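PDB 4CP6: choline binding protein PCPA from Streptococcus pneumoniae, which is a pneumococcal vaccine antigen, a surface protein that probably attaches to choline on the cell wall and carries a leucine-rich repeat domain. Local coordinates for residues H332-L343 / F355-E366. Sequence-based numbering, arbitrary orientation.
Sequences HVMNGLPKLKSL and FFLSGVLDSLKE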
ATOM      1  N   HIS A 332      10.362  -8.574 -14.472  1.00 11.03           N
ATOM      2  CA  HIS A 332      10.275  -9.530 -13.356  1.00 10.66           C
ATOM      3  C   HIS A 332       8.841  -9.954 -13.091  1.00 11.97           C
ATOM      4  O   HIS A 332       8.392  -9.977 -11.949  1.00 12.22           O
ATOM      5  CB  HIS A 332      10.951  -8.998 -12.079  1.00 11.70           C
ATOM      6  CG  HIS A 332      12.432  -8.880 -12.226  1.00 14.06           C
ATOM      7  ND1 HIS A 332      13.260  -9.991 -12.250  1.00 17.13           N
ATOM      8  CD2 HIS A 332      13.181  -7.774 -12.396  1.00 15.26           C
ATOM      9  CE1 HIS A 332      14.495  -9.501 -12.348  1.00 14.94           C
ATOM     10  NE2 HIS A 332      14.488  -8.191 -12.493  1.00 16.60           N
ATOM     11  N   VAL A 333       8.113 -10.331 -14.150  1.00 10.07           N
ATOM     12  CA  VAL A 333       6.718 -10.675 -13.973  1.00  9.82           C
ATOM     13  C   VAL A 333       6.547 -11.937 -13.120  1.00 11.85           C
ATOM     14  O   VAL A 333       5.552 -12.036 -12.389  1.00 11.92           O
ATOM     15  CB  VAL A 333       5.988 -10.746 -15.322  1.00 12.77           C
ATOM     16  CG1 VAL A 333       6.576 -11.839 -16.219  1.00 12.35           C
ATOM     17  CG2 VAL A 333       4.497 -10.965 -15.108  1.00 14.31           C
ATOM     18  N   MET A 334       7.493 -12.912 -13.229  1.00  9.39           N
ATOM     19  CA  MET A 334       7.433 -14.155 -12.442  1.00  8.81           C
ATOM     20  C   MET A 334       8.764 -14.345 -11.744  1.00 11.76           C
ATOM     21  O   MET A 334       9.804 -14.542 -12.403  1.00 12.32           O
ATOM     22  CB  MET A 334       7.141 -15.369 -13.332  1.00 10.15           C
ATOM     23  CG  MET A 334       5.743 -15.342 -13.960  1.00 11.37           C
ATOM     24  SD  MET A 334       5.551 -16.619 -15.243  1.00 12.07           S
ATOM     25  CE  MET A 334       6.526 -15.885 -16.589  1.00 12.02           C
ATOM     26  N   ASN A 335       8.752 -14.324 -10.425  1.00  9.70           N
ATOM     27  CA  ASN A 335      10.010 -14.500  -9.702  1.00 10.82           C
ATOM     28  C   ASN A 335       9.722 -15.193  -8.368  1.00 13.02           C
ATOM     29  O   ASN A 335       8.826 -14.769  -7.624  1.00 11.48           O
ATOM     30  CB  ASN A 335      10.726 -13.146  -9.466  1.00 12.09           C
ATOM     31  CG  ASN A 335      11.985 -13.260  -8.617  1.00 16.69           C
ATOM     32  OD1 ASN A 335      11.911 -13.441  -7.396  1.00 18.60           O
ATOM     33  ND2 ASN A 335      13.165 -13.206  -9.234  1.00 15.77           N
ATOM     34  N   GLY A 336      10.525 -16.188  -8.020  1.00 11.32           N
ATOM     35  CA  GLY A 336      10.438 -16.812  -6.696  1.00 11.51           C
ATOM     36  C   GLY A 336       9.173 -17.617  -6.506  1.00 13.72           C
ATOM     37  O   GLY A 336       8.273 -17.234  -5.728  1.00 12.93           O
ATOM     38  N   LEU A 337       9.088 -18.714  -7.256  1.00 11.63           N
ATOM     39  CA  LEU A 337       7.918 -19.616  -7.314  1.00 11.23           C
ATOM     40  C   LEU A 337       8.427 -21.037  -7.063  1.00 12.44           C
ATOM     41  O   LEU A 337       8.613 -21.813  -7.995  1.00 12.88           O
ATOM     42  CB  LEU A 337       7.237 -19.482  -8.684  1.00 10.78           C
ATOM     43  CG  LEU A 337       6.873 -18.012  -9.083  1.00 12.49           C
ATOM     44  CD1 LEU A 337       6.469 -17.886 -10.501  1.00 13.54           C
ATOM     45  CD2 LEU A 337       5.829 -17.407  -8.138  1.00 12.62           C
ATOM     46  N   PRO A 338       8.744 -21.317  -5.767  1.00 12.35           N
ATOM     47  CA  PRO A 338       9.477 -22.557  -5.461  1.00 12.87           C
ATOM     48  C   PRO A 338       8.756 -23.876  -5.661  1.00 16.32           C
ATOM     49  O   PRO A 338       9.434 -24.927  -5.657  1.00 15.11           O
ATOM     50  CB  PRO A 338       9.886 -22.382  -4.016  1.00 14.74           C
ATOM     51  CG  PRO A 338       8.875 -21.405  -3.423  1.00 18.15           C
ATOM     52  CD  PRO A 338       8.608 -20.452  -4.572  1.00 13.97           C
ATOM     53  N   LYS A 339       7.416 -23.855  -5.828  1.00 13.09           N
ATOM     54  CA  LYS A 339       6.649 -25.071  -6.053  1.00 13.39           C
ATOM     55  C   LYS A 339       6.057 -25.107  -7.446  1.00 15.83           C
ATOM     56  O   LYS A 339       5.308 -26.026  -7.783  1.00 15.77           O
ATOM     57  CB  LYS A 339       5.569 -25.252  -4.979  1.00 15.42           C
ATOM     58  CG  LYS A 339       6.174 -25.637  -3.622  1.00 16.82           C
ATOM     59  CD  LYS A 339       5.116 -26.115  -2.659  1.00 27.22           C
ATOM     60  CE  LYS A 339       5.692 -26.829  -1.458  1.00 31.32           C
ATOM     61  NZ  LYS A 339       4.600 -27.334  -0.560  1.00 30.19           N
ATOM     62  N   LEU A 340       6.434 -24.113  -8.303  1.00 13.18           N
ATOM     63  CA  LEU A 340       5.947 -24.081  -9.672  1.00 11.96           C
ATOM     64  C   LEU A 340       6.538 -25.262 -10.434  1.00 13.80           C
ATOM     65  O   LEU A 340       7.767 -25.326 -10.574  1.00 13.17           O
ATOM     66  CB  LEU A 340       6.355 -22.756 -10.352  1.00 11.53           C
ATOM     67  CG  LEU A 340       5.733 -22.496 -11.715  1.00 12.55           C
ATOM     68  CD1 LEU A 340       4.281 -22.075 -11.581  1.00 14.29           C
ATOM     69  CD2 LEU A 340       6.477 -21.396 -12.480  1.00 13.81           C
ATOM     70  N   LYS A 341       5.706 -26.193 -10.904  1.00 12.86           N
ATOM     71  CA  LYS A 341       6.171 -27.365 -11.633  1.00 12.80           C
ATOM     72  C   LYS A 341       6.159 -27.163 -13.135  1.00 14.05           C
ATOM     73  O   LYS A 341       6.977 -27.736 -13.865  1.00 13.11           O
ATOM     74  CB  LYS A 341       5.256 -28.560 -11.268  1.00 14.66           C
ATOM     75  CG  LYS A 341       5.359 -28.999  -9.818  1.00 25.24           C
ATOM     76  CD  LYS A 341       4.461 -30.215  -9.514  1.00 37.99           C
ATOM     77  CE  LYS A 341       3.025 -29.825  -9.224  1.00 48.12           C
ATOM     78  NZ  LYS A 341       2.298 -30.886  -8.475  1.00 59.28           N
ATOM     79  N   SER A 342       5.232 -26.327 -13.620  1.00 12.45           N
ATOM     80  CA  SER A 342       5.070 -26.159 -15.038  1.00 12.31           C
ATOM     81  C   SER A 342       4.630 -24.753 -15.377  1.00 13.04           C
ATOM     82  O   SER A 342       3.817 -24.176 -14.642  1.00 13.04           O
ATOM     83  CB  SER A 342       3.995 -27.135 -15.524  1.00 15.17           C
ATOM     84  OG  SER A 342       3.828 -27.102 -16.930  1.00 20.45           O
ATOM     85  N   LEU A 343       5.098 -24.252 -16.521  1.00 11.23           N
ATOM     86  CA  LEU A 343       4.677 -22.970 -17.076  1.00 10.54           C
ATOM     87  C   LEU A 343       4.276 -23.195 -18.530  1.00 11.81           C
ATOM     88  O   LEU A 343       5.037 -23.837 -19.280  1.00 11.44           O
ATOM     89  CB  LEU A 343       5.817 -21.925 -16.973  1.00 10.36           C
ATOM     90  CG  LEU A 343       5.572 -20.647 -17.765  1.00 12.83           C
ATOM     91  CD1 LEU A 343       4.493 -19.799 -17.073  1.00 13.63           C
ATOM     92  CD2 LEU A 343       6.862 -19.826 -17.897  1.00 12.56           C
ATOM     93  N   PHE A 355      13.989 -10.416 -18.202  1.00 10.73           N
ATOM     94  CA  PHE A 355      13.580 -10.612 -16.800  1.00 10.97           C
ATOM     95  C   PHE A 355      12.206 -11.266 -16.650  1.00 12.46           C
ATOM     96  O   PHE A 355      11.510 -11.058 -15.647  1.00 13.50           O
ATOM     97  CB  PHE A 355      13.631  -9.272 -16.029  1.00 13.29           C
ATOM     98  CG  PHE A 355      14.969  -8.570 -16.142  1.00 14.52           C
ATOM     99  CD1 PHE A 355      16.132  -9.189 -15.712  1.00 18.46           C
ATOM    100  CD2 PHE A 355      15.062  -7.315 -16.721  1.00 17.22           C
ATOM    101  CE1 PHE A 355      17.367  -8.542 -15.813  1.00 21.77           C
ATOM    102  CE2 PHE A 355      16.302  -6.671 -16.839  1.00 20.61           C
ATOM    103  CZ  PHE A 355      17.437  -7.289 -16.376  1.00 19.39           C
ATOM    104  N   PHE A 356      11.832 -12.096 -17.604  1.00 10.20           N
ATOM    105  CA  PHE A 356      10.544 -12.776 -17.631  1.00  9.56           C
ATOM    106  C   PHE A 356      10.371 -13.805 -16.518  1.00 11.61           C
ATOM    107  O   PHE A 356       9.344 -13.805 -15.812  1.00 10.55           O
ATOM    108  CB  PHE A 356      10.410 -13.419 -18.999  1.00 10.91           C
ATOM    109  CG  PHE A 356       9.119 -14.120 -19.313  1.00 11.05           C
ATOM    110  CD1 PHE A 356       7.941 -13.398 -19.489  1.00 11.80           C
ATOM    111  CD2 PHE A 356       9.100 -15.493 -19.561  1.00 11.72           C
ATOM    112  CE1 PHE A 356       6.750 -14.045 -19.863  1.00 12.56           C
ATOM    113  CE2 PHE A 356       7.916 -16.135 -19.936  1.00 13.68           C
ATOM    114  CZ  PHE A 356       6.758 -15.398 -20.093  1.00 12.94           C
ATOM    115  N   LEU A 357      11.396 -14.671 -16.318  1.00  9.86           N
ATOM    116  CA  LEU A 357      11.285 -15.750 -15.344  1.00  9.63           C
ATOM    117  C   LEU A 357      12.618 -15.918 -14.652  1.00 10.98           C
ATOM    118  O   LEU A 357      13.654 -16.037 -15.324  1.00 11.36           O
ATOM    119  CB  LEU A 357      10.818 -17.000 -16.072  1.00  9.84           C
ATOM    120  CG  LEU A 357      10.667 -18.241 -15.223  1.00 11.60           C
ATOM    121  CD1 LEU A 357       9.591 -18.049 -14.119  1.00 11.33           C
ATOM    122  CD2 LEU A 357      10.337 -19.434 -16.070  1.00 11.62           C
ATOM    123  N   SER A 358      12.619 -15.853 -13.319  1.00 10.08           N
ATOM    124  CA  SER A 358      13.864 -15.857 -12.558  1.00  9.98           C
ATOM    125  C   SER A 358      13.578 -16.200 -11.106  1.00 11.62           C
ATOM    126  O   SER A 358      12.425 -16.417 -10.700  1.00 10.57           O
ATOM    127  CB  SER A 358      14.550 -14.480 -12.633  1.00 12.07           C
ATOM    128  OG  SER A 358      13.723 -13.477 -12.056  1.00 13.44           O
ATOM    129  N   GLY A 359      14.644 -16.222 -10.304  1.00 12.69           N
ATOM    130  CA  GLY A 359      14.539 -16.475  -8.875  1.00 12.31           C
ATOM    131  C   GLY A 359      14.427 -17.936  -8.508  1.00 13.31           C
ATOM    132  O   GLY A 359      14.780 -18.813  -9.292  1.00 13.04           O
ATOM    133  N   VAL A 360      13.953 -18.209  -7.291  1.00 13.04           N
ATOM    134  CA  VAL A 360      13.866 -19.592  -6.816  1.00 13.28           C
ATOM    135  C   VAL A 360      12.809 -20.341  -7.617  1.00 14.99           C
ATOM    136  O   VAL A 360      11.631 -19.966  -7.603  1.00 14.89           O
ATOM    137  CB  VAL A 360      13.639 -19.664  -5.279  1.00 17.75           C
ATOM    138  CG1 VAL A 360      13.394 -21.102  -4.837  1.00 18.52           C
ATOM    139  CG2 VAL A 360      14.840 -19.083  -4.531  1.00 18.24           C
ATOM    140  N   LEU A 361      13.224 -21.411  -8.296  1.00 12.56           N
ATOM    141  CA  LEU A 361      12.361 -22.215  -9.151  1.00 12.05           C
ATOM    142  C   LEU A 361      12.723 -23.695  -8.974  1.00 14.96           C
ATOM    143  O   LEU A 361      12.822 -24.441  -9.946  1.00 14.32           O
ATOM    144  CB  LEU A 361      12.533 -21.773 -10.641  1.00 11.85           C
ATOM    145  CG  LEU A 361      12.069 -20.349 -10.961  1.00 12.09           C
ATOM    146  CD1 LEU A 361      12.607 -19.894 -12.294  1.00 11.35           C
ATOM    147  CD2 LEU A 361      10.527 -20.240 -10.909  1.00 13.06           C
ATOM    148  N   ASP A 362      12.819 -24.114  -7.713  1.00 14.58           N
ATOM    149  CA  ASP A 362      13.264 -25.462  -7.350  1.00 15.13           C
ATOM    150  C   ASP A 362      12.482 -26.613  -7.935  1.00 18.89           C
ATOM    151  O   ASP A 362      13.049 -27.692  -8.166  1.00 20.18           O
ATOM    152  CB  ASP A 362      13.285 -25.608  -5.827  1.00 16.96           C
ATOM    153  CG  ASP A 362      14.377 -24.820  -5.127  1.00 30.39           C
ATOM    154  OD1 ASP A 362      15.288 -24.317  -5.818  1.00 31.93           O
ATOM    155  OD2 ASP A 362      14.328 -24.718  -3.886  1.00 36.28           O
ATOM    156  N   SER A 363      11.183 -26.424  -8.163  1.00 14.61           N
ATOM    157  CA  SER A 363      10.313 -27.496  -8.632  1.00 13.34           C
ATOM    158  C   SER A 363      10.030 -27.448 -10.128  1.00 14.58           C
ATOM    159  O   SER A 363       9.300 -28.294 -10.647  1.00 14.11           O
ATOM    160  CB  SER A 363       8.994 -27.468  -7.864  1.00 15.38           C
ATOM    161  OG  SER A 363       9.167 -27.485  -6.459  1.00 17.47           O
ATOM    162  N   LEU A 364      10.574 -26.404 -10.844  1.00 12.97           N
ATOM    163  CA  LEU A 364      10.215 -26.209 -12.228  1.00 12.66           C
ATOM    164  C   LEU A 364      10.745 -27.308 -13.089  1.00 14.05           C
ATOM    165  O   LEU A 364      11.965 -27.428 -13.249  1.00 14.92           O
ATOM    166  CB  LEU A 364      10.618 -24.800 -12.740  1.00 12.24           C
ATOM    167  CG  LEU A 364      10.115 -24.407 -14.127  1.00 13.21           C
ATOM    168  CD1 LEU A 364       8.587 -24.529 -14.259  1.00 12.76           C
ATOM    169  CD2 LEU A 364      10.577 -22.991 -14.481  1.00 13.59           C
ATOM    170  N   LYS A 365       9.841 -28.079 -13.666  1.00 13.31           N
ATOM    171  CA  LYS A 365      10.208 -29.209 -14.511  1.00 12.55           C
ATOM    172  C   LYS A 365      10.119 -28.882 -15.976  1.00 13.06           C
ATOM    173  O   LYS A 365      10.919 -29.371 -16.780  1.00 12.96           O
ATOM    174  CB  LYS A 365       9.218 -30.352 -14.163  1.00 14.93           C
ATOM    175  CG  LYS A 365       9.119 -31.525 -15.100  1.00 30.74           C
ATOM    176  CD  LYS A 365       8.188 -32.582 -14.486  1.00 42.82           C
ATOM    177  CE  LYS A 365       6.802 -32.573 -15.089  1.00 62.47           C
ATOM    178  NZ  LYS A 365       6.112 -33.881 -14.908  1.00 76.71           N
ATOM    179  N   GLU A 366       9.130 -28.053 -16.354  1.00 12.57           N
ATOM    180  CA  GLU A 366       8.871 -27.875 -17.772  1.00 12.47           C
ATOM    181  C   GLU A 366       8.271 -26.525 -18.132  1.00 12.88           C
ATOM    182  O   GLU A 366       7.507 -25.972 -17.339  1.00 12.08           O
ATOM    183  CB  GLU A 366       7.897 -28.986 -18.259  1.00 14.99           C
ATOM    184  CG  GLU A 366       6.608 -29.071 -17.463  1.00 23.70           C
ATOM    185  CD  GLU A 366       5.659 -30.215 -17.778  1.00 50.91           C
ATOM    186  OE1 GLU A 366       5.923 -30.974 -18.738  1.00 30.34           O
ATOM    187  OE2 GLU A 366       4.616 -30.316 -17.092  1.00 63.86           O
TER
HETATM  188  O   HOH W   1      11.515 -12.660 -13.316  1.00 12.87           O
HETATM  189  O   HOH W   2      13.421 -15.689  -5.822  1.00 20.63           O
HETATM  190  O   HOH W   3       9.693 -24.079  -9.056  1.00 13.14           O
HETATM  191  O   HOH W   4       2.236 -29.235 -17.896  1.00 38.79           O
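Met334 lays its methyl over the middle of the Phe356 ring, CE standing 3.6 Å from the ring centroid in a CH-pi contact. A bend at the end of the methionine chain (chi3 -74°) turns CE onto that face, with SD farther above it in a Met-aromatic contact. Leu343 and Leu357 meet tip to tip, CD2 to CD2 at 3.9 Å, and farther along Leu340 and Leu364 run side by side. On the face of the short parallel 334-335/357-358 ladder away from Met334 and Leu357, Asn335 ND2 donates to Ser358 OG (2.9 Å), which lies near the amide plane. Ser358 OG in turn donates to a water that also bonds Met334 O and Phe355 O. Phe355 CB sits over the His332 ring, 3.7 Å from its centroid, while the two rings are slid apart and barely overlap.

In the paired type I turns, Ser363 OG donates to Pro338 O (2.7 Å), on a lone pair. A second water donates hydrogen bonds to Leu337 O and Leu340 O and accepts one from Ser363 N. The parallel pairing resumes one residue out of step, with Leu343 N bonded to Glu366 O (3.1 Å). Leu320 of strand 319-322 packs on both Met334 and Leu343, and Phe329 meets the Phe356 ring edge-to-face.

Two successive coils of the leucine-rich repeat solenoid thus join through apolar side chains inside, while, between the two ladders, a bound water and the Ser363 hydroxyl satisfy the turn carbonyls.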